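Local coordinates for Lmo0740 protein (Listeria monocytogenes, PDB 4RFA) that probably acts as a dimeric Crp-family transcription regulator, pairing a cyclic nucleotide-binding-type sensor domain with a helix-turn-helix DNA-binding domain, at residues I50-E55 / N125-T130; P78-G83 / F136-A141; N182-A187 / T192-I197; F209-K214 / R218-S223. All coordinates share one frame; numbering follows the deposited sequence.

Interaction 1: I50-E55 / N125-T130; sequences IFFIVE and NDFLLT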
loop_
_atom_site.group_PDB
_atom_site.type_symbol
_atom_site.label_atom_id
_atom_site.label_comp_id
_atom_site.label_asym_id
_atom_site.label_seq_id
_atom_site.Cartn_x
_atom_site.Cartn_y
_atom_site.Cartn_z
ATOM N N ILE A 50 9.687 15.261 0.129
ATOM C CA ILE A 50 8.944 14.364 0.970
ATOM C C ILE A 50 8.201 15.243 1.993
ATOM O O ILE A 50 8.723 16.284 2.378
ATOM C CB ILE A 50 9.937 13.410 1.646
ATOM C CG1 ILE A 50 10.693 12.615 0.588
ATOM C CG2 ILE A 50 9.246 12.448 2.563
ATOM C CD1 ILE A 50 9.783 11.923 -0.410
ATOM N N PHE A 51 6.997 14.837 2.407
ATOM C CA PHE A 51 6.179 15.631 3.349
ATOM C C PHE A 51 5.899 14.861 4.625
ATOM O O PHE A 51 5.425 13.767 4.572
ATOM C CB PHE A 51 4.828 16.019 2.708
ATOM C CG PHE A 51 4.978 16.789 1.448
ATOM C CD1 PHE A 51 5.310 16.142 0.261
ATOM C CD2 PHE A 51 4.837 18.145 1.436
ATOM C CE1 PHE A 51 5.517 16.866 -0.911
ATOM C CE2 PHE A 51 5.025 18.872 0.282
ATOM C CZ PHE A 51 5.373 18.240 -0.892
ATOM N N PHE A 52 6.208 15.431 5.778
ATOM C CA PHE A 52 5.845 14.809 7.054
ATOM C C PHE A 52 4.770 15.527 7.815
ATOM O O PHE A 52 4.928 16.712 8.160
ATOM C CB PHE A 52 7.060 14.782 7.966
ATOM C CG PHE A 52 7.895 13.597 7.765
ATOM C CD1 PHE A 52 7.492 12.375 8.282
ATOM C CD2 PHE A 52 9.054 13.678 7.018
ATOM C CE1 PHE A 52 8.254 11.242 8.075
ATOM C CE2 PHE A 52 9.827 12.554 6.805
ATOM C CZ PHE A 52 9.431 11.333 7.336
ATOM N N ILE A 53 3.715 14.812 8.161
ATOM C CA ILE A 53 2.622 15.406 8.924
ATOM C C ILE A 53 3.049 15.373 10.377
ATOM O O ILE A 53 3.454 14.326 10.883
ATOM C CB ILE A 53 1.326 14.629 8.788
ATOM C CG1 ILE A 53 1.023 14.321 7.325
ATOM C CG2 ILE A 53 0.198 15.332 9.528
ATOM C CD1 ILE A 53 1.340 15.387 6.318
ATOM N N VAL A 54 3.006 16.517 11.036
ATOM C CA VAL A 54 3.361 16.557 12.461
ATOM C C VAL A 54 2.113 16.675 13.305
ATOM O O VAL A 54 2.089 16.185 14.416
ATOM C CB VAL A 54 4.394 17.647 12.824
ATOM C CG1 VAL A 54 5.645 17.500 11.981
ATOM C CG2 VAL A 54 3.807 19.022 12.653
ATOM N N GLU A 55 1.057 17.275 12.785
ATOM C CA GLU A 55 -0.193 17.245 13.527
ATOM C C GLU A 55 -1.389 17.358 12.622
ATOM O O GLU A 55 -1.295 17.917 11.535
ATOM C CB GLU A 55 -0.204 18.361 14.588
ATOM C CG GLU A 55 -0.215 19.751 14.040
ATOM C CD GLU A 55 -0.204 20.843 15.134
ATOM O OE1 GLU A 55 0.618 20.772 16.076
ATOM O OE2 GLU A 55 -1.020 21.793 15.029
ATOM N N ASN A 125 17.898 6.014 9.132
ATOM C CA ASN A 125 16.992 5.720 8.037
ATOM C C ASN A 125 15.854 4.837 8.530
ATOM O O ASN A 125 14.784 4.798 7.920
ATOM C CB ASN A 125 17.765 5.028 6.906
ATOM C CG ASN A 125 17.037 5.061 5.577
ATOM O OD1 ASN A 125 16.063 5.796 5.395
ATOM N ND2 ASN A 125 17.520 4.256 4.629
ATOM N N ASP A 126 16.103 4.132 9.638
ATOM C CA ASP A 126 15.103 3.307 10.271
ATOM C C ASP A 126 13.840 4.071 10.323
ATOM O O ASP A 126 12.776 3.487 10.107
ATOM C CB ASP A 126 15.485 2.893 11.688
ATOM C CG ASP A 126 16.598 1.897 11.684
ATOM O OD1 ASP A 126 16.868 1.329 10.604
ATOM O OD2 ASP A 126 17.185 1.647 12.758
ATOM N N PHE A 127 13.977 5.369 10.607
ATOM C CA PHE A 127 12.831 6.233 10.678
ATOM C C PHE A 127 12.027 6.266 9.375
ATOM O O PHE A 127 10.829 6.229 9.411
ATOM C CB PHE A 127 13.201 7.667 11.036
ATOM C CG PHE A 127 12.007 8.521 11.157
ATOM C CD1 PHE A 127 11.145 8.338 12.211
ATOM C CD2 PHE A 127 11.669 9.413 10.161
ATOM C CE1 PHE A 127 9.984 9.082 12.317
ATOM C CE2 PHE A 127 10.505 10.152 10.250
ATOM C CZ PHE A 127 9.654 9.976 11.324
ATOM N N LEU A 128 12.694 6.394 8.247
ATOM C CA LEU A 128 11.987 6.488 6.990
ATOM C C LEU A 128 11.336 5.133 6.575
ATOM O O LEU A 128 10.163 5.085 6.202
ATOM C CB LEU A 128 12.922 7.017 5.909
ATOM C CG LEU A 128 12.358 7.097 4.487
ATOM C CD1 LEU A 128 11.055 7.872 4.453
ATOM C CD2 LEU A 128 13.381 7.732 3.567
ATOM N N LEU A 129 12.123 4.075 6.677
ATOM C CA LEU A 129 11.704 2.705 6.430
ATOM C C LEU A 129 10.544 2.298 7.296
ATOM O O LEU A 129 9.604 1.694 6.813
ATOM C CB LEU A 129 12.850 1.749 6.752
ATOM C CG LEU A 129 13.973 1.702 5.736
ATOM C CD1 LEU A 129 14.946 0.613 6.172
ATOM C CD2 LEU A 129 13.444 1.430 4.331
ATOM N N THR A 130 10.618 2.640 8.572
ATOM C CA THR A 130 9.546 2.355 9.522
ATOM C C THR A 130 8.288 3.088 9.195
ATOM O O THR A 130 7.229 2.506 9.275
ATOM C CB THR A 130 9.978 2.657 10.967
ATOM O OG1 THR A 130 11.006 1.730 11.325
ATOM C CG2 THR A 130 8.813 2.514 11.937
#
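Phe52 and Phe127 make the direct contact, approaching each other from opposite directions. The closest atoms are Phe52 CE1 and Phe127 CE2, 3.3 Å apart, and Phe52 CZ lies equally near to that same CE2. Seen from Phe127, the Phe52 CE1 atom arrives at the ring edge, near the ring plane; seen from Phe52, the approach is slanted. With planes 36° apart and centroids separated by 5.3 Å, the pair is neither a parallel stack nor a T-shaped one. It is a small patch, about 127 Å² buried in all, with no hydrogen bond across it.

The backbones stand well apart, since Phe52 CA and Leu128 CA, the closest such pair, are still 10.3 Å from each other, and the gap is spanned by ring length. Phe127 contributes by placing CG trans to its own N (chi1 -178°), which throws the ring out from the helix toward the strand. The first turn of that helix is tied by Thr130, whose OG1 donates to Asp126 O at 2.8 Å, above the carbonyl plane, while Thr130 N reaches the same oxygen from the opposite face. The same hydroxyl is within hydrogen-bonding distance of Phe87 O of the second subunit; its one proton serves one oxygen at a time.

Both rings pack on Leu12 of helix 11-20, and Phe52 also meets Val81 and Ile109. The contact therefore joins a central strand of the four-stranded sheet of the Crp-type beta-roll, flanked by strands 81-82 and 103-110, to the start of the long helix 126-143, with helix 11-20 packed against both partners.

Interaction 2: P78-G83 / F136-A141; sequences PYNVLG and FARHYA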
loop_
_atom_site.group_PDB
_atom_site.type_symbol
_atom_site.label_atom_id
_atom_site.label_comp_id
_atom_site.label_asym_id
_atom_site.label_seq_id
_atom_site.Cartn_x
_atom_site.Cartn_y
_atom_site.Cartn_z
ATOM N N PRO A 78 -0.696 11.915 11.698
ATOM C CA PRO A 78 0.538 12.469 12.212
ATOM C C PRO A 78 1.659 11.446 12.117
ATOM O O PRO A 78 1.434 10.272 12.418
ATOM C CB PRO A 78 0.194 12.811 13.689
ATOM C CG PRO A 78 -1.281 13.005 13.713
ATOM C CD PRO A 78 -1.765 11.948 12.713
ATOM N N TYR A 79 2.815 11.879 11.627
ATOM C CA TYR A 79 4.038 11.067 11.437
ATOM C C TYR A 79 4.082 10.213 10.183
ATOM O O TYR A 79 5.072 9.510 9.958
ATOM C CB TYR A 79 4.364 10.236 12.685
ATOM C CG TYR A 79 4.251 11.071 13.932
ATOM C CD1 TYR A 79 5.044 12.202 14.083
ATOM C CD2 TYR A 79 3.322 10.778 14.924
ATOM C CE1 TYR A 79 4.945 13.012 15.195
ATOM C CE2 TYR A 79 3.212 11.584 16.048
ATOM C CZ TYR A 79 4.030 12.700 16.176
ATOM O OH TYR A 79 3.948 13.526 17.277
ATOM N N ASN A 80 3.051 10.290 9.344
ATOM C CA ASN A 80 3.129 9.742 7.990
ATOM C C ASN A 80 4.025 10.523 7.056
ATOM O O ASN A 80 4.145 11.765 7.147
ATOM C CB ASN A 80 1.734 9.675 7.319
ATOM C CG ASN A 80 0.808 8.651 7.951
ATOM O OD1 ASN A 80 -0.376 8.630 7.678
ATOM N ND2 ASN A 80 1.336 7.822 8.814
ATOM N N VAL A 81 4.711 9.795 6.181
ATOM C CA VAL A 81 5.449 10.414 5.077
ATOM C C VAL A 81 4.484 10.532 3.904
ATOM O O VAL A 81 3.666 9.664 3.768
ATOM C CB VAL A 81 6.658 9.564 4.640
ATOM C CG1 VAL A 81 7.622 10.403 3.851
ATOM C CG2 VAL A 81 7.384 9.026 5.841
ATOM N N LEU A 82 4.560 11.596 3.097
ATOM C CA LEU A 82 3.642 11.813 1.965
ATOM C C LEU A 82 4.456 12.236 0.769
ATOM O O LEU A 82 5.625 12.710 0.868
ATOM C CB LEU A 82 2.611 12.924 2.205
ATOM C CG LEU A 82 1.212 12.750 2.754
ATOM C CD1 LEU A 82 0.497 14.065 2.911
ATOM C CD2 LEU A 82 0.334 11.853 1.906
ATOM N N GLY A 83 3.832 12.034 -0.384
ATOM C CA GLY A 83 4.436 12.398 -1.644
ATOM C C GLY A 83 5.427 11.383 -2.176
ATOM O O GLY A 83 6.223 11.716 -3.064
ATOM N N PHE A 136 2.380 0.680 4.485
ATOM C CA PHE A 136 2.144 -0.650 3.920
ATOM C C PHE A 136 1.226 -1.514 4.741
ATOM O O PHE A 136 0.276 -2.101 4.209
ATOM C CB PHE A 136 3.432 -1.403 3.756
ATOM C CG PHE A 136 4.265 -0.896 2.645
ATOM C CD1 PHE A 136 3.709 -0.187 1.607
ATOM C CD2 PHE A 136 5.609 -1.135 2.631
ATOM C CE1 PHE A 136 4.494 0.275 0.560
ATOM C CE2 PHE A 136 6.389 -0.688 1.586
ATOM C CZ PHE A 136 5.834 0.021 0.548
ATOM N N ALA A 137 1.519 -1.608 6.030
ATOM C CA ALA A 137 0.685 -2.431 6.912
ATOM C C ALA A 137 -0.750 -1.915 6.859
ATOM O O ALA A 137 -1.654 -2.695 6.752
ATOM C CB ALA A 137 1.206 -2.411 8.339
ATOM N N ARG A 138 -0.962 -0.591 6.860
ATOM C CA ARG A 138 -2.326 -0.081 6.802
ATOM C C ARG A 138 -2.993 -0.336 5.442
ATOM O O ARG A 138 -4.175 -0.626 5.358
ATOM C CB ARG A 138 -2.335 1.386 7.161
ATOM C CG ARG A 138 -1.902 1.649 8.599
ATOM C CD ARG A 138 -1.531 3.097 8.766
ATOM N NE ARG A 138 -2.710 3.888 8.351
ATOM C CZ ARG A 138 -2.652 5.051 7.718
ATOM N NH1 ARG A 138 -1.486 5.572 7.388
ATOM N NH2 ARG A 138 -3.767 5.648 7.364
ATOM N N HIS A 139 -2.209 -0.315 4.378
ATOM C CA HIS A 139 -2.698 -0.676 3.060
ATOM C C HIS A 139 -3.215 -2.126 3.034
ATOM O O HIS A 139 -4.292 -2.408 2.530
ATOM C CB HIS A 139 -1.598 -0.510 2.003
ATOM C CG HIS A 139 -1.263 0.899 1.652
ATOM N ND1 HIS A 139 -0.237 1.222 0.784
ATOM C CD2 HIS A 139 -1.785 2.077 2.060
ATOM C CE1 HIS A 139 -0.184 2.533 0.634
ATOM N NE2 HIS A 139 -1.108 3.072 1.408
ATOM N N TYR A 140 -2.429 -3.046 3.561
ATOM C CA TYR A 140 -2.850 -4.435 3.659
ATOM C C TYR A 140 -4.104 -4.609 4.453
ATOM O O TYR A 140 -4.950 -5.375 4.075
ATOM C CB TYR A 140 -1.749 -5.264 4.286
ATOM C CG TYR A 140 -0.750 -5.699 3.275
ATOM C CD1 TYR A 140 -0.995 -6.827 2.475
ATOM C CD2 TYR A 140 0.407 -5.019 3.104
ATOM C CE1 TYR A 140 -0.081 -7.238 1.512
ATOM C CE2 TYR A 140 1.337 -5.401 2.154
ATOM C CZ TYR A 140 1.094 -6.509 1.360
ATOM O OH TYR A 140 2.024 -6.890 0.439
ATOM N N ALA A 141 -4.243 -3.900 5.550
ATOM C CA ALA A 141 -5.453 -4.034 6.335
ATOM C C ALA A 141 -6.656 -3.646 5.483
ATOM O O ALA A 141 -7.656 -4.376 5.410
ATOM C CB ALA A 141 -5.358 -3.195 7.596
HETATM O O HOH W 1 0.942 5.037 9.063
#
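Asn80 and Arg138 touch although their backbones are remote: the nearest CA pair across the segments, Asn80 CA and Phe136 CA, is 11.2 Å apart, so the contact is made by side-chain reach. It links the turn between strands 72-76 and 81-82 of the Crp-type beta-roll to helix 126-143, the long helix that in this family forms the dimer interface. That role is borne out here, since His139 ND1 is hydrogen-bonded to His139 ND1 of the second subunit and the Phe136 rings of the two chains meet.

The direct bond is weak. Arg138 NH1 donates to Asn80 OD1 over 3.3 Å with an N-H...O angle of only 128°, although the amide and guanidinium planes are within 16° of each other. A turn at chi3 (56°) bends the arginine chain on its way to the loop. Stronger partners fix both groups. Arg138 NE forms a salt bridge with Glu164 of helix 150-165 and NH2 donates to Phe75 O, while Asn80 OD1 accepts from Leu77 N. The guanidinium thus has a different partner at each nitrogen and connects the dimer helix with the roll and with the first long helix of the DNA-binding domain.

One water completes the link by accepting from both sides: it lies 3.0 Å from Arg138 NH1 and 2.8 Å from Asn80 ND2, the latter bond being weak, so NH1 is connected to both ends of the asparagine amide.

Interaction 3: N182-A187 / T192-I197; sequences NQSVLA and TTQPNI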
loop_
_atom_site.group_PDB
_atom_site.type_symbol
_atom_site.label_atom_id
_atom_site.label_comp_id
_atom_site.label_asym_id
_atom_site.label_seq_id
_atom_site.Cartn_x
_atom_site.Cartn_y
_atom_site.Cartn_z
ATOM N N ASN A 182 -17.478 11.221 11.671
ATOM C CA ASN A 182 -18.922 11.188 11.820
ATOM C C ASN A 182 -19.503 10.211 10.847
ATOM O O ASN A 182 -18.788 9.493 10.080
ATOM C CB ASN A 182 -19.559 12.576 11.609
ATOM C CG ASN A 182 -19.166 13.224 10.286
ATOM O OD1 ASN A 182 -18.756 12.571 9.348
ATOM N ND2 ASN A 182 -19.330 14.516 10.211
ATOM N N GLN A 183 -20.812 10.162 10.859
ATOM C CA GLN A 183 -21.556 9.275 9.984
ATOM C C GLN A 183 -21.230 9.380 8.504
ATOM O O GLN A 183 -21.115 8.363 7.793
ATOM C CB GLN A 183 -23.055 9.472 10.206
ATOM C CG GLN A 183 -23.877 8.284 9.762
ATOM C CD GLN A 183 -25.285 8.358 10.280
ATOM O OE1 GLN A 183 -25.563 8.107 11.469
ATOM N NE2 GLN A 183 -26.182 8.725 9.400
ATOM N N SER A 184 -21.157 10.602 8.002
ATOM C CA SER A 184 -20.841 10.830 6.590
ATOM C C SER A 184 -19.430 10.369 6.244
ATOM O O SER A 184 -19.191 9.735 5.211
ATOM C CB SER A 184 -20.987 12.340 6.257
ATOM O OG SER A 184 -20.647 12.560 4.904
ATOM N N VAL A 185 -18.481 10.658 7.128
ATOM C CA VAL A 185 -17.115 10.264 6.885
ATOM C C VAL A 185 -16.970 8.723 6.966
ATOM O O VAL A 185 -16.370 8.094 6.074
ATOM C CB VAL A 185 -16.181 10.981 7.832
ATOM C CG1 VAL A 185 -14.778 10.401 7.788
ATOM C CG2 VAL A 185 -16.179 12.512 7.520
ATOM N N LEU A 186 -17.590 8.125 7.979
ATOM C CA LEU A 186 -17.548 6.695 8.142
ATOM C C LEU A 186 -18.088 6.042 6.920
ATOM O O LEU A 186 -17.500 5.089 6.454
ATOM C CB LEU A 186 -18.308 6.233 9.389
ATOM C CG LEU A 186 -18.191 4.785 9.815
ATOM C CD1 LEU A 186 -16.743 4.468 10.125
ATOM C CD2 LEU A 186 -19.062 4.568 11.045
ATOM N N ALA A 187 -19.196 6.550 6.390
ATOM C CA ALA A 187 -19.765 5.997 5.194
ATOM C C ALA A 187 -18.839 6.065 3.986
ATOM O O ALA A 187 -18.802 5.137 3.150
ATOM C CB ALA A 187 -21.055 6.675 4.844
ATOM N N THR A 192 -19.899 3.018 1.295
ATOM C CA THR A 192 -21.335 2.773 1.264
ATOM C C THR A 192 -22.126 4.088 1.524
ATOM O O THR A 192 -21.543 5.146 1.589
ATOM C CB THR A 192 -21.720 1.741 2.301
ATOM O OG1 THR A 192 -23.033 1.306 2.028
ATOM C CG2 THR A 192 -21.636 2.290 3.727
ATOM N N THR A 193 -23.452 4.008 1.655
ATOM C CA THR A 193 -24.299 5.212 1.784
ATOM C C THR A 193 -24.551 5.547 3.229
ATOM O O THR A 193 -24.316 4.738 4.123
ATOM C CB THR A 193 -25.690 5.012 1.137
ATOM O OG1 THR A 193 -26.442 4.046 1.888
ATOM C CG2 THR A 193 -25.554 4.535 -0.298
ATOM N N GLN A 194 -25.052 6.738 3.474
ATOM C CA GLN A 194 -25.308 7.135 4.842
ATOM C C GLN A 194 -26.467 6.440 5.422
ATOM O O GLN A 194 -26.386 6.020 6.571
ATOM C CB GLN A 194 -25.548 8.610 4.965
ATOM C CG GLN A 194 -24.272 9.380 5.048
ATOM C CD GLN A 194 -24.448 10.607 5.907
ATOM O OE1 GLN A 194 -24.768 10.503 7.100
ATOM N NE2 GLN A 194 -24.248 11.771 5.318
ATOM N N PRO A 195 -27.568 6.329 4.662
ATOM C CA PRO A 195 -28.687 5.631 5.281
ATOM C C PRO A 195 -28.292 4.218 5.672
ATOM O O PRO A 195 -28.779 3.688 6.653
ATOM C CB PRO A 195 -29.773 5.643 4.184
ATOM C CG PRO A 195 -29.437 6.834 3.346
ATOM C CD PRO A 195 -27.920 6.833 3.320
ATOM N N ASN A 196 -27.385 3.626 4.915
ATOM C CA ASN A 196 -26.952 2.288 5.233
ATOM C C ASN A 196 -26.029 2.277 6.450
ATOM O O ASN A 196 -26.167 1.453 7.335
ATOM C CB ASN A 196 -26.268 1.679 4.024
ATOM C CG ASN A 196 -26.187 0.190 4.116
ATOM O OD1 ASN A 196 -26.970 -0.429 4.826
ATOM N ND2 ASN A 196 -25.232 -0.397 3.421
ATOM N N ILE A 197 -25.078 3.192 6.503
ATOM C CA ILE A 197 -24.250 3.319 7.704
ATOM C C ILE A 197 -25.116 3.477 8.991
ATOM O O ILE A 197 -24.813 2.907 10.045
ATOM C CB ILE A 197 -23.267 4.512 7.542
ATOM C CG1 ILE A 197 -21.933 4.042 7.004
ATOM C CG2 ILE A 197 -23.006 5.246 8.827
ATOM C CD1 ILE A 197 -21.214 2.958 7.747
#
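Gln183 and Gln194 meet with their amide planes almost perpendicular, 80° apart. Gln183 NE2 donates to Gln194 OE1 at 3.2 Å, lying in the carbonyl plane of Gln194, whereas that oxygen is tilted 25° out of the Gln183 amide plane. The other end of the Gln194 amide rests on the neighbouring residue, its NE2 being 3.4 Å from Ser184 CB.

Ile197 slides past Gln183 in the opposite direction, bringing its CG2 to 3.3 Å from Gln183 CG; the other branch leans on the helix backbone, with Ile197 CG1 only 3.4 Å from Ala187 CA, tighter than ordinary van der Waals contact. The small side chain of Ala187 points toward the partner segment and touches CG1 as well. Leu186 crosses Ile197 at about a right angle, Leu186 CG to Ile197 CD1 being 4.1 Å, and both pack on Ile154 of helix 150-165.

Two short-linked helices packed this way, 183-189 and 194-206, form the helix-turn-helix of the Crp family, in which the second helix is by analogy the one that reads DNA. The turn is held by Thr192 N donating almost straight to Ala187 O at 3.0 Å. Each helix start is capped by its own N-cap side chain: Asn182 OD1 accepts from Val185 N at 2.9 Å, and Thr193 OG1 accepts from Asn196 N at 3.2 Å.

Interaction 4: F209-K214 / R218-S223; sequences FLINKK and RIDKDS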
loop_
_atom_site.group_PDB
_atom_site.type_symbol
_atom_site.label_atom_id
_atom_site.label_comp_id
_atom_site.label_asym_id
_atom_site.label_seq_id
_atom_site.Cartn_x
_atom_site.Cartn_y
_atom_site.Cartn_z
ATOM N N PHE A 209 -20.692 -3.759 20.180
ATOM C CA PHE A 209 -19.408 -3.301 19.639
ATOM C C PHE A 209 -19.191 -1.822 19.931
ATOM O O PHE A 209 -18.112 -1.377 20.357
ATOM C CB PHE A 209 -19.379 -3.527 18.134
ATOM C CG PHE A 209 -18.039 -3.255 17.507
ATOM C CD1 PHE A 209 -17.008 -4.171 17.627
ATOM C CD2 PHE A 209 -17.817 -2.099 16.780
ATOM C CE1 PHE A 209 -15.786 -3.944 17.027
ATOM C CE2 PHE A 209 -16.579 -1.852 16.188
ATOM C CZ PHE A 209 -15.560 -2.774 16.311
ATOM N N LEU A 210 -20.244 -1.068 19.688
ATOM C CA LEU A 210 -20.260 0.382 19.827
ATOM C C LEU A 210 -21.102 0.749 21.051
ATOM O O LEU A 210 -22.201 0.239 21.211
ATOM C CB LEU A 210 -20.949 0.925 18.574
ATOM C CG LEU A 210 -20.307 1.975 17.690
ATOM C CD1 LEU A 210 -18.807 1.824 17.605
ATOM C CD2 LEU A 210 -20.987 1.901 16.357
ATOM N N ILE A 211 -20.613 1.655 21.884
ATOM C CA ILE A 211 -21.367 2.076 23.037
ATOM C C ILE A 211 -22.569 2.923 22.652
ATOM O O ILE A 211 -23.639 2.783 23.264
ATOM C CB ILE A 211 -20.526 2.904 24.012
ATOM C CG1 ILE A 211 -19.244 2.151 24.433
ATOM C CG2 ILE A 211 -21.374 3.304 25.200
ATOM C CD1 ILE A 211 -19.445 0.783 25.065
ATOM N N ASN A 212 -22.381 3.833 21.691
ATOM C CA ASN A 212 -23.467 4.665 21.165
ATOM C C ASN A 212 -23.436 4.785 19.648
ATOM O O ASN A 212 -22.398 4.710 19.057
ATOM C CB ASN A 212 -23.379 6.090 21.745
ATOM C CG ASN A 212 -24.743 6.790 21.808
ATOM O OD1 ASN A 212 -25.783 6.191 21.516
ATOM N ND2 ASN A 212 -24.746 8.043 22.229
ATOM N N LYS A 213 -24.585 5.042 19.056
ATOM C CA LYS A 213 -24.743 5.253 17.637
ATOM C C LYS A 213 -24.222 6.623 17.156
ATOM O O LYS A 213 -24.094 6.853 15.982
ATOM C CB LYS A 213 -26.225 5.164 17.304
ATOM C CG LYS A 213 -26.470 5.021 15.828
ATOM C CD LYS A 213 -27.939 5.108 15.505
ATOM C CE LYS A 213 -28.070 5.384 14.013
ATOM N NZ LYS A 213 -29.104 4.503 13.435
ATOM N N LYS A 214 -23.857 7.466 18.098
ATOM C CA LYS A 214 -23.579 8.857 17.924
ATOM C C LYS A 214 -22.069 9.161 17.991
ATOM O O LYS A 214 -21.378 8.704 18.888
ATOM C CB LYS A 214 -24.232 9.518 19.123
ATOM C CG LYS A 214 -24.517 10.975 19.001
ATOM C CD LYS A 214 -24.437 11.619 20.382
ATOM C CE LYS A 214 -25.320 12.825 20.463
ATOM N NZ LYS A 214 -25.282 13.575 19.175
ATOM N N ARG A 218 -17.420 5.477 20.238
ATOM C CA ARG A 218 -16.791 4.847 21.382
ATOM C C ARG A 218 -16.945 3.350 21.190
ATOM O O ARG A 218 -18.044 2.854 21.050
ATOM C CB ARG A 218 -17.498 5.277 22.662
ATOM C CG ARG A 218 -17.388 6.756 22.952
ATOM C CD ARG A 218 -18.366 7.219 24.031
ATOM N NE ARG A 218 -18.014 8.571 24.478
ATOM C CZ ARG A 218 -17.235 8.880 25.521
ATOM N NH1 ARG A 218 -16.710 7.944 26.315
ATOM N NH2 ARG A 218 -16.990 10.160 25.791
ATOM N N ILE A 219 -15.827 2.645 21.184
ATOM C CA ILE A 219 -15.804 1.262 20.807
ATOM C C ILE A 219 -15.481 0.495 22.057
ATOM O O ILE A 219 -14.545 0.853 22.771
ATOM C CB ILE A 219 -14.731 0.971 19.743
ATOM C CG1 ILE A 219 -15.074 1.672 18.431
ATOM C CG2 ILE A 219 -14.615 -0.524 19.484
ATOM C CD1 ILE A 219 -13.832 1.981 17.615
ATOM N N ASP A 220 -16.265 -0.550 22.310
ATOM C CA ASP A 220 -16.081 -1.380 23.501
ATOM C C ASP A 220 -14.735 -2.041 23.447
ATOM O O ASP A 220 -14.503 -2.920 22.607
ATOM C CB ASP A 220 -17.143 -2.462 23.600
ATOM C CG ASP A 220 -17.275 -2.999 24.990
ATOM O OD1 ASP A 220 -16.240 -3.149 25.693
ATOM O OD2 ASP A 220 -18.438 -3.232 25.382
ATOM N N LYS A 221 -13.859 -1.608 24.344
ATOM C CA LYS A 221 -12.514 -2.149 24.445
ATOM C C LYS A 221 -12.506 -3.680 24.331
ATOM O O LYS A 221 -11.746 -4.225 23.513
ATOM C CB LYS A 221 -11.866 -1.713 25.757
ATOM C CG LYS A 221 -10.466 -2.259 25.948
ATOM C CD LYS A 221 -9.536 -1.753 24.857
ATOM C CE LYS A 221 -8.094 -2.146 25.120
ATOM N NZ LYS A 221 -7.225 -1.838 23.953
ATOM N N ASP A 222 -13.356 -4.362 25.116
ATOM C CA ASP A 222 -13.463 -5.832 25.040
ATOM C C ASP A 222 -13.530 -6.276 23.586
ATOM O O ASP A 222 -12.597 -6.924 23.084
ATOM C CB ASP A 222 -14.720 -6.390 25.735
ATOM C CG ASP A 222 -14.837 -5.982 27.171
ATOM O OD1 ASP A 222 -13.862 -5.436 27.729
ATOM O OD2 ASP A 222 -15.933 -6.206 27.734
ATOM N N SER A 223 -14.628 -5.888 22.919
ATOM C CA SER A 223 -14.955 -6.361 21.571
ATOM C C SER A 223 -13.762 -6.306 20.621
ATOM O O SER A 223 -13.736 -7.010 19.608
ATOM C CB SER A 223 -16.125 -5.552 20.983
ATOM O OG SER A 223 -17.299 -5.682 21.772
#
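Asp220 N donates to Phe209 O at 2.8 Å, the shortest bond across this pair of segments and nearly straight at 170°. Its companion runs the other way, Ile211 N to Arg218 O at 3.0 Å. Together they bracket Leu210 and Ile219 as a non-hydrogen-bonded antiparallel pair, a single bridge consistent with the C-terminal wing hairpin of a winged-helix domain. Each acceptor also takes a CA-H contact, Phe209 O from Ile219 CA and Arg218 O from Leu210 CA, both at 3.5 Å.

The side chains sort onto two faces. On one, Ile211 CG1 lies beside Arg218 CB, while the arginine extends outward to a salt bridge between its NH1 and Glu174. On the other face, Leu210 CD1 rests 3.8 Å from Ile219 CG1, and Leu210 packs on Leu201 and Leu204 of helix 194-206. Phe209 has CG trans to its N (chi1 -173°), running alongside Ile219 in the same direction; its ring meets Tyr155 edge-to-face and also touches Ser223 CB. Ile219 CG2 sits over one face of that ring in a CH-pi contact, 4.2 Å from the Phe209 centroid and 19° off the normal.

From the N terminus, segment 50-55 opens first, and interaction 1 closes its loop at 125-130. Interaction 2 opens inside that loop, at 78-83, and closes beyond it, at 136-141, so the two cross. Both join the same sheet to helix 126-143, touch each other through strands 49-55 and 81-82, and both reach the second subunit. The remaining two follow in series and close short loops: interaction 3 joins the paired helices, interaction 4 the hairpin after helix 194-206. Their centres lie about 17 Å apart without touching. Interaction 3 is about 31 Å from interaction 1, centre to centre, on the opposite side of the chain's centre, consistent with separate sensor and DNA-binding domains.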